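Local coordinates for protelomerase (Agrobacterium tumefaciens, PDB 4F43), which probably cuts and rejoins DNA strands at replicated telomeres, generating the closed hairpin ends of the bacterium's linear chromosome and then protecting them, at residues I145-M150 with Y156-Q161; D139-G144 with R238-D243. The protein carries 1 engineered substitution. One frame throughout, in Å; residues are numbered along the deposited sequence.

Contact 1: residues I145-M150 with Y156-Q161. With nucleotides of chain B.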
loop_
_atom_site.group_PDB
_atom_site.type_symbol
_atom_site.label_atom_id
_atom_site.label_comp_id
_atom_site.label_asym_id
_atom_site.label_seq_id
_atom_site.Cartn_x
_atom_site.Cartn_y
_atom_site.Cartn_z
ATOM N N ILE A 145 -13.511 -3.801 -4.621
ATOM C CA ILE A 145 -13.175 -4.916 -3.739
ATOM C C ILE A 145 -12.952 -6.202 -4.527
ATOM O O ILE A 145 -11.935 -6.883 -4.361
ATOM C CB ILE A 145 -14.290 -5.168 -2.711
ATOM C CG1 ILE A 145 -14.585 -3.896 -1.920
ATOM C CG2 ILE A 145 -13.908 -6.309 -1.778
ATOM C CD1 ILE A 145 -15.919 -3.923 -1.220
ATOM N N GLY A 146 -13.915 -6.528 -5.384
ATOM C CA GLY A 146 -13.827 -7.711 -6.219
ATOM C C GLY A 146 -12.608 -7.680 -7.117
ATOM O O GLY A 146 -11.993 -8.712 -7.385
ATOM N N LEU A 147 -12.255 -6.484 -7.580
ATOM C CA LEU A 147 -11.081 -6.303 -8.421
ATOM C C LEU A 147 -9.810 -6.572 -7.621
ATOM O O LEU A 147 -8.866 -7.169 -8.132
ATOM C CB LEU A 147 -11.057 -4.892 -9.009
ATOM C CG LEU A 147 -10.800 -4.787 -10.513
ATOM C CD1 LEU A 147 -11.567 -5.863 -11.257
ATOM C CD2 LEU A 147 -11.203 -3.410 -11.014
ATOM N N ILE A 148 -9.796 -6.131 -6.366
ATOM C CA ILE A 148 -8.679 -6.413 -5.473
ATOM C C ILE A 148 -8.547 -7.916 -5.264
ATOM O O ILE A 148 -7.444 -8.462 -5.280
ATOM C CB ILE A 148 -8.854 -5.728 -4.102
ATOM C CG1 ILE A 148 -8.882 -4.209 -4.260
ATOM C CG2 ILE A 148 -7.737 -6.135 -3.150
ATOM C CD1 ILE A 148 -9.087 -3.463 -2.959
ATOM N N GLY A 149 -9.681 -8.583 -5.078
ATOM C CA GLY A 149 -9.683 -10.017 -4.853
ATOM C C GLY A 149 -9.259 -10.825 -6.067
ATOM O O GLY A 149 -8.635 -11.878 -5.932
ATOM N N MET A 150 -9.590 -10.329 -7.255
ATOM C CA MET A 150 -9.349 -11.071 -8.492
ATOM C C MET A 150 -7.993 -10.788 -9.140
ATOM O O MET A 150 -7.238 -11.713 -9.441
ATOM C CB MET A 150 -10.473 -10.817 -9.499
ATOM C CG MET A 150 -11.824 -11.408 -9.105
ATOM S SD MET A 150 -11.898 -13.211 -9.211
ATOM C CE MET A 150 -11.666 -13.681 -7.498
ATOM N N TYR A 156 -4.982 1.323 -3.558
ATOM C CA TYR A 156 -4.582 2.584 -4.173
ATOM C C TYR A 156 -4.472 2.422 -5.686
ATOM O O TYR A 156 -5.012 3.227 -6.449
ATOM C CB TYR A 156 -3.255 3.074 -3.589
ATOM C CG TYR A 156 -2.854 4.455 -4.046
ATOM C CD1 TYR A 156 -3.588 5.572 -3.671
ATOM C CD2 TYR A 156 -1.734 4.645 -4.847
ATOM C CE1 TYR A 156 -3.224 6.838 -4.086
ATOM C CE2 TYR A 156 -1.362 5.909 -5.266
ATOM C CZ TYR A 156 -2.110 7.001 -4.883
ATOM O OH TYR A 156 -1.743 8.260 -5.297
ATOM N N GLU A 157 -3.783 1.366 -6.108
ATOM C CA GLU A 157 -3.630 1.054 -7.523
ATOM C C GLU A 157 -4.989 0.847 -8.183
ATOM O O GLU A 157 -5.290 1.459 -9.206
ATOM C CB GLU A 157 -2.776 -0.201 -7.703
ATOM C CG GLU A 157 -1.364 -0.084 -7.153
ATOM C CD GLU A 157 -0.633 -1.414 -7.142
ATOM O OE1 GLU A 157 -1.300 -2.459 -7.287
ATOM O OE2 GLU A 157 0.606 -1.412 -6.991
ATOM N N VAL A 158 -5.805 -0.014 -7.580
ATOM C CA VAL A 158 -7.124 -0.352 -8.113
ATOM C C VAL A 158 -8.033 0.864 -8.260
ATOM O O VAL A 158 -8.548 1.137 -9.344
ATOM C CB VAL A 158 -7.843 -1.398 -7.227
ATOM C CG1 VAL A 158 -9.296 -1.554 -7.655
ATOM C CG2 VAL A 158 -7.125 -2.734 -7.282
ATOM N N PHE A 159 -8.225 1.594 -7.168
ATOM C CA PHE A 159 -9.172 2.704 -7.151
ATOM C C PHE A 159 -8.675 3.962 -7.863
ATOM O O PHE A 159 -9.478 4.731 -8.390
ATOM C CB PHE A 159 -9.574 3.055 -5.716
ATOM C CG PHE A 159 -10.452 2.026 -5.057
ATOM C CD1 PHE A 159 -11.780 1.895 -5.424
ATOM C CD2 PHE A 159 -9.954 1.205 -4.062
ATOM C CE1 PHE A 159 -12.590 0.956 -4.816
ATOM C CE2 PHE A 159 -10.757 0.266 -3.452
ATOM C CZ PHE A 159 -12.078 0.141 -3.830
ATOM N N THR A 160 -7.363 4.181 -7.881
ATOM C CA THR A 160 -6.849 5.470 -8.343
ATOM C C THR A 160 -6.056 5.473 -9.653
ATOM O O THR A 160 -6.129 6.440 -10.410
ATOM C CB THR A 160 -6.007 6.171 -7.252
ATOM O OG1 THR A 160 -4.792 5.444 -7.039
ATOM C CG2 THR A 160 -6.782 6.252 -5.946
ATOM N N GLN A 161 -5.297 4.417 -9.930
ATOM C CA GLN A 161 -4.347 4.488 -11.040
ATOM C C GLN A 161 -4.031 3.170 -11.753
ATOM O O GLN A 161 -2.915 2.982 -12.239
ATOM C CB GLN A 161 -3.045 5.137 -10.561
ATOM C CG GLN A 161 -2.418 4.443 -9.363
ATOM C CD GLN A 161 -1.204 5.179 -8.834
ATOM O OE1 GLN A 161 -0.991 6.351 -9.145
ATOM N NE2 GLN A 161 -0.397 4.492 -8.033
ATOM P P DT B 23 -2.985 1.588 -0.388
ATOM O OP1 DT B 23 -3.504 0.654 -1.412
ATOM O OP2 DT B 23 -3.600 2.923 -0.228
ATOM O "O5'" DT B 23 -3.026 0.856 1.033
ATOM C "C5'" DT B 23 -2.544 -0.477 1.161
ATOM C "C4'" DT B 23 -2.587 -0.929 2.611
ATOM O "O4'" DT B 23 -1.832 0.005 3.426
ATOM C "C3'" DT B 23 -3.980 -0.992 3.236
ATOM O "O3'" DT B 23 -4.093 -2.165 4.037
ATOM C "C2'" DT B 23 -4.040 0.267 4.090
ATOM C "C1'" DT B 23 -2.598 0.321 4.569
ATOM N N1 DT B 23 -2.172 1.643 5.110
ATOM C C2 DT B 23 -1.831 1.725 6.439
ATOM O O2 DT B 23 -1.860 0.771 7.193
ATOM N N3 DT B 23 -1.449 2.971 6.855
ATOM C C4 DT B 23 -1.375 4.123 6.101
ATOM O O4 DT B 23 -1.017 5.194 6.588
ATOM C C5 DT B 23 -1.746 3.971 4.715
ATOM C C7 DT B 23 -1.709 5.148 3.786
ATOM C C6 DT B 23 -2.122 2.755 4.294
ATOM P P DT B 22 2.599 5.388 -2.849
ATOM O OP1 DT B 22 3.320 5.208 -4.129
ATOM O OP2 DT B 22 1.915 6.668 -2.562
ATOM O "O5'" DT B 22 1.522 4.211 -2.705
ATOM C "C5'" DT B 22 0.476 4.284 -1.738
ATOM C "C4'" DT B 22 0.588 3.170 -0.713
ATOM O "O4'" DT B 22 1.495 3.583 0.337
ATOM C "C3'" DT B 22 -0.701 2.824 0.022
ATOM O "O3'" DT B 22 -1.415 1.798 -0.660
ATOM C "C2'" DT B 22 -0.218 2.327 1.380
ATOM C "C1'" DT B 22 1.233 2.792 1.476
ATOM N N1 DT B 22 1.515 3.577 2.716
ATOM C C2 DT B 22 1.565 2.918 3.924
ATOM O O2 DT B 22 1.395 1.718 4.046
ATOM N N3 DT B 22 1.832 3.720 5.002
ATOM C C4 DT B 22 2.046 5.084 5.004
ATOM O O4 DT B 22 2.278 5.706 6.039
ATOM C C5 DT B 22 1.978 5.710 3.707
ATOM C C7 DT B 22 2.193 7.189 3.572
ATOM C C6 DT B 22 1.719 4.939 2.641
#
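Ile148 and Val158 bring helices 140-151 and 155-161 together, with the short segment axes 9.7 Å apart at closest approach and running at 132° to one another. The contact between the two segments is apolar throughout. Val158 turns one methyl to each of two neighbours. Val158 CG1, anti to the backbone N (chi1 170°), comes to Leu147 CB at 4.0 Å, while Val158 CG2 reaches Ile148 CG1 at 3.8 Å. Beyond that, Ile148 extends its straight chain past Val158, and its CD1 ends 4.1 Å from Phe159 CE2, the two side chains crossing at about a right angle. Trp225 meets the same Phe159 ring edge-to-face, and Leu264 of helix 263-276 packs on Ile148.

The polar contacts belong to the start of helix 155-161 and to the hairpin DNA. The backbone N of Tyr156 donates to OP1 of DT23 of chain B at 2.7 Å, with an N-H...O angle of 154°; the positive end of the helix dipole would probably strengthen this grip. Tyr156 CB lies 3.3 Å from that same OP1, and one ring face carries Thr160 OG1 3.4 Å above its centre. Nearby, Glu157 is tied at both oxygens, OE1 to the N of the engineered Ala154 and OE2 to the N of Ala184. Two consecutive helices joined by a short connection thus pack obliquely in the buried core and present a helix N-terminus to a DNA phosphate within the catalytic domain of the telomere resolvases.

Contact 2: residues D139-G144 with R238-D243. With nucleotides of chain B.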
loop_
_atom_site.group_PDB
_atom_site.type_symbol
_atom_site.label_atom_id
_atom_site.label_comp_id
_atom_site.label_asym_id
_atom_site.label_seq_id
_atom_site.Cartn_x
_atom_site.Cartn_y
_atom_site.Cartn_z
ATOM N N ASP A 139 -22.238 -1.021 -7.654
ATOM C CA ASP A 139 -21.598 -0.122 -6.704
ATOM C C ASP A 139 -20.086 -0.174 -6.905
ATOM O O ASP A 139 -19.464 -1.209 -6.665
ATOM C CB ASP A 139 -21.966 -0.519 -5.271
ATOM C CG ASP A 139 -21.326 0.382 -4.230
ATOM O OD1 ASP A 139 -21.074 1.566 -4.535
ATOM O OD2 ASP A 139 -21.079 -0.096 -3.102
ATOM N N PRO A 140 -19.494 0.947 -7.355
ATOM C CA PRO A 140 -18.069 1.043 -7.705
ATOM C C PRO A 140 -17.138 0.557 -6.595
ATOM O O PRO A 140 -16.069 0.019 -6.887
ATOM C CB PRO A 140 -17.872 2.541 -7.943
ATOM C CG PRO A 140 -19.209 3.023 -8.376
ATOM C CD PRO A 140 -20.195 2.225 -7.572
ATOM N N LEU A 141 -17.544 0.746 -5.343
ATOM C CA LEU A 141 -16.775 0.261 -4.204
ATOM C C LEU A 141 -16.673 -1.260 -4.239
ATOM O O LEU A 141 -15.585 -1.826 -4.108
ATOM C CB LEU A 141 -17.425 0.709 -2.894
ATOM C CG LEU A 141 -16.691 0.339 -1.603
ATOM C CD1 LEU A 141 -15.398 1.129 -1.480
ATOM C CD2 LEU A 141 -17.582 0.567 -0.392
ATOM N N MET A 142 -17.818 -1.913 -4.422
ATOM C CA MET A 142 -17.882 -3.368 -4.493
ATOM C C MET A 142 -17.050 -3.902 -5.652
ATOM O O MET A 142 -16.292 -4.861 -5.491
ATOM C CB MET A 142 -19.333 -3.836 -4.635
ATOM C CG MET A 142 -20.224 -3.484 -3.454
ATOM S SD MET A 142 -19.637 -4.185 -1.902
ATOM C CE MET A 142 -21.007 -3.797 -0.817
ATOM N N ILE A 143 -17.198 -3.277 -6.818
ATOM C CA ILE A 143 -16.409 -3.630 -7.992
ATOM C C ILE A 143 -14.924 -3.503 -7.678
ATOM O O ILE A 143 -14.114 -4.323 -8.113
ATOM C CB ILE A 143 -16.748 -2.727 -9.194
ATOM C CG1 ILE A 143 -18.249 -2.753 -9.482
ATOM C CG2 ILE A 143 -15.961 -3.154 -10.425
ATOM C CD1 ILE A 143 -18.650 -1.922 -10.679
ATOM N N GLY A 144 -14.577 -2.474 -6.912
ATOM C CA GLY A 144 -13.209 -2.272 -6.474
ATOM C C GLY A 144 -12.708 -3.414 -5.611
ATOM O O GLY A 144 -11.620 -3.938 -5.840
ATOM N N ARG A 238 -11.067 5.206 2.910
ATOM C CA ARG A 238 -10.464 4.238 3.841
ATOM C C ARG A 238 -11.427 3.533 4.803
ATOM O O ARG A 238 -11.502 2.305 4.822
ATOM C CB ARG A 238 -9.328 4.879 4.642
ATOM C CG ARG A 238 -8.518 3.883 5.458
ATOM C CD ARG A 238 -7.732 2.956 4.547
ATOM N NE ARG A 238 -6.670 3.665 3.840
ATOM C CZ ARG A 238 -6.004 3.176 2.800
ATOM N NH1 ARG A 238 -6.293 1.969 2.330
ATOM N NH2 ARG A 238 -5.052 3.896 2.223
ATOM N N LEU A 239 -12.157 4.312 5.596
ATOM C CA LEU A 239 -13.050 3.747 6.607
ATOM C C LEU A 239 -14.232 2.992 5.999
ATOM O O LEU A 239 -14.644 1.952 6.516
ATOM C CB LEU A 239 -13.551 4.834 7.565
ATOM C CG LEU A 239 -12.577 5.350 8.630
ATOM C CD1 LEU A 239 -11.871 4.193 9.325
ATOM C CD2 LEU A 239 -11.570 6.336 8.051
ATOM N N LEU A 240 -14.772 3.519 4.905
ATOM C CA LEU A 240 -15.894 2.887 4.219
ATOM C C LEU A 240 -15.486 1.529 3.653
ATOM O O LEU A 240 -16.192 0.531 3.821
ATOM C CB LEU A 240 -16.412 3.791 3.100
ATOM C CG LEU A 240 -17.658 3.317 2.350
ATOM C CD1 LEU A 240 -18.838 3.197 3.300
ATOM C CD2 LEU A 240 -17.984 4.260 1.202
ATOM N N LEU A 241 -14.339 1.509 2.980
ATOM C CA LEU A 241 -13.771 0.284 2.432
ATOM C C LEU A 241 -13.515 -0.711 3.559
ATOM O O LEU A 241 -13.825 -1.903 3.444
ATOM C CB LEU A 241 -12.460 0.600 1.704
ATOM C CG LEU A 241 -11.755 -0.515 0.927
ATOM C CD1 LEU A 241 -12.503 -0.838 -0.355
ATOM C CD2 LEU A 241 -10.319 -0.121 0.624
ATOM N N ARG A 242 -12.958 -0.200 4.653
ATOM C CA ARG A 242 -12.644 -1.011 5.822
ATOM C C ARG A 242 -13.877 -1.695 6.400
ATOM O O ARG A 242 -13.851 -2.889 6.679
ATOM C CB ARG A 242 -11.965 -0.160 6.897
ATOM C CG ARG A 242 -11.803 -0.857 8.236
ATOM C CD ARG A 242 -10.904 -0.051 9.157
ATOM N NE ARG A 242 -10.905 -0.571 10.521
ATOM C CZ ARG A 242 -11.629 -0.061 11.513
ATOM N NH1 ARG A 242 -12.410 0.986 11.293
ATOM N NH2 ARG A 242 -11.568 -0.596 12.724
ATOM N N ASP A 243 -14.956 -0.938 6.575
ATOM C CA ASP A 243 -16.181 -1.495 7.147
ATOM C C ASP A 243 -16.948 -2.388 6.174
ATOM O O ASP A 243 -17.637 -3.323 6.591
ATOM C CB ASP A 243 -17.084 -0.389 7.693
ATOM C CG ASP A 243 -16.848 -0.124 9.165
ATOM O OD1 ASP A 243 -15.956 0.688 9.492
ATOM O OD2 ASP A 243 -17.551 -0.734 10.000
ATOM P P DT B 23 -2.985 1.588 -0.388
ATOM O OP1 DT B 23 -3.504 0.654 -1.412
ATOM O OP2 DT B 23 -3.600 2.923 -0.228
ATOM O "O5'" DT B 23 -3.026 0.856 1.033
ATOM C "C5'" DT B 23 -2.544 -0.477 1.161
ATOM C "C4'" DT B 23 -2.587 -0.929 2.611
ATOM O "O4'" DT B 23 -1.832 0.005 3.426
ATOM C "C3'" DT B 23 -3.980 -0.992 3.236
ATOM O "O3'" DT B 23 -4.093 -2.165 4.037
ATOM C "C2'" DT B 23 -4.040 0.267 4.090
ATOM C "C1'" DT B 23 -2.598 0.321 4.569
ATOM N N1 DT B 23 -2.172 1.643 5.110
ATOM C C2 DT B 23 -1.831 1.725 6.439
ATOM O O2 DT B 23 -1.860 0.771 7.193
ATOM N N3 DT B 23 -1.449 2.971 6.855
ATOM C C4 DT B 23 -1.375 4.123 6.101
ATOM O O4 DT B 23 -1.017 5.194 6.588
ATOM C C5 DT B 23 -1.746 3.971 4.715
ATOM C C7 DT B 23 -1.709 5.148 3.786
ATOM C C6 DT B 23 -2.122 2.755 4.294
ATOM P P DT B 25 -7.283 -2.625 11.288
ATOM O OP1 DT B 25 -7.154 -3.973 11.883
ATOM O OP2 DT B 25 -8.426 -2.319 10.399
ATOM O "O5'" DT B 25 -7.276 -1.553 12.476
ATOM C "C5'" DT B 25 -6.227 -1.594 13.438
ATOM C "C4'" DT B 25 -6.250 -0.390 14.368
ATOM O "O4'" DT B 25 -6.076 0.834 13.609
ATOM C "C3'" DT B 25 -7.532 -0.205 15.182
ATOM O "O3'" DT B 25 -7.203 -0.064 16.563
ATOM C "C2'" DT B 25 -8.142 1.075 14.614
ATOM C "C1'" DT B 25 -6.881 1.823 14.211
ATOM N N1 DT B 25 -7.092 2.930 13.237
ATOM C C2 DT B 25 -6.915 4.231 13.654
ATOM O O2 DT B 25 -6.595 4.533 14.789
ATOM N N3 DT B 25 -7.129 5.173 12.681
ATOM C C4 DT B 25 -7.495 4.952 11.367
ATOM O O4 DT B 25 -7.660 5.875 10.576
ATOM C C5 DT B 25 -7.661 3.567 11.000
ATOM C C7 DT B 25 -8.055 3.200 9.600
ATOM C C6 DT B 25 -7.454 2.635 11.940
#
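Leu141 joins the start of helix 140-151 to the middle of helix 230-248, two helices of the telomere resolvase catalytic domain that come together from far apart in the sequence. Its CB already heads for the other helix. CG lies anti to the backbone N (chi1 -177°), and the second torsion then sends one methyl to each of two successive leucines. Leu141 CD1 goes inward and meets Leu241 CD1 at 3.7 Å. Leu141 CD2 goes toward the more exposed side, where Leu240 CG lies at 3.9 Å and Leu240 CD2 at 4.0 Å. In both pairs the side chains cross at a slant, and Thr237 and Thr244 of the same helix also touch Leu141. Leu240 sits at the solvent edge of the patch, whereas Leu141 and Leu241 are buried.

Helix 230-248 also carries residues that meet chain B of the DNA. Leu239 CD1 comes within 4.0 Å of C7, the methyl of DT25. Arg238 bends at its second and third torsions and spreads its guanidinium over the sugar of DT23, whose C2' lies 3.3 Å above the plane, toward the rim. Arg238 NH2 meanwhile points almost straight at DT23 OP2, which lies in the guanidinium plane, at 3.0 Å and 175°. One nucleotide is thus gripped at phosphate and sugar together. Arg242 stays extended from CG to NE instead; its NE donates to OP2 of DT25, at the edge of the guanidinium, over 3.0 Å with an N-H...O angle of 146°.

Helix 140-151 serves both contacts, whose centres are only 10 Å apart, and the apolar layers run into each other. Phe159 makes the shortest links: its CZ lies 3.6 Å from Leu241 CD1, and its CE1 reaches Gly144 CA at 3.7 Å. Val158 CG1 adds a further touch, 3.8 Å from Gly144 O. At Gly144 the ring of Phe159 lies directly against the helix backbone. On the DNA side the two contacts converge on one phosphate, that of DT23 of chain B: contact 1 supplies a backbone N to OP1, and contact 2 an arginine to OP2. Contact 2 then extends the hold along the strand to DT25.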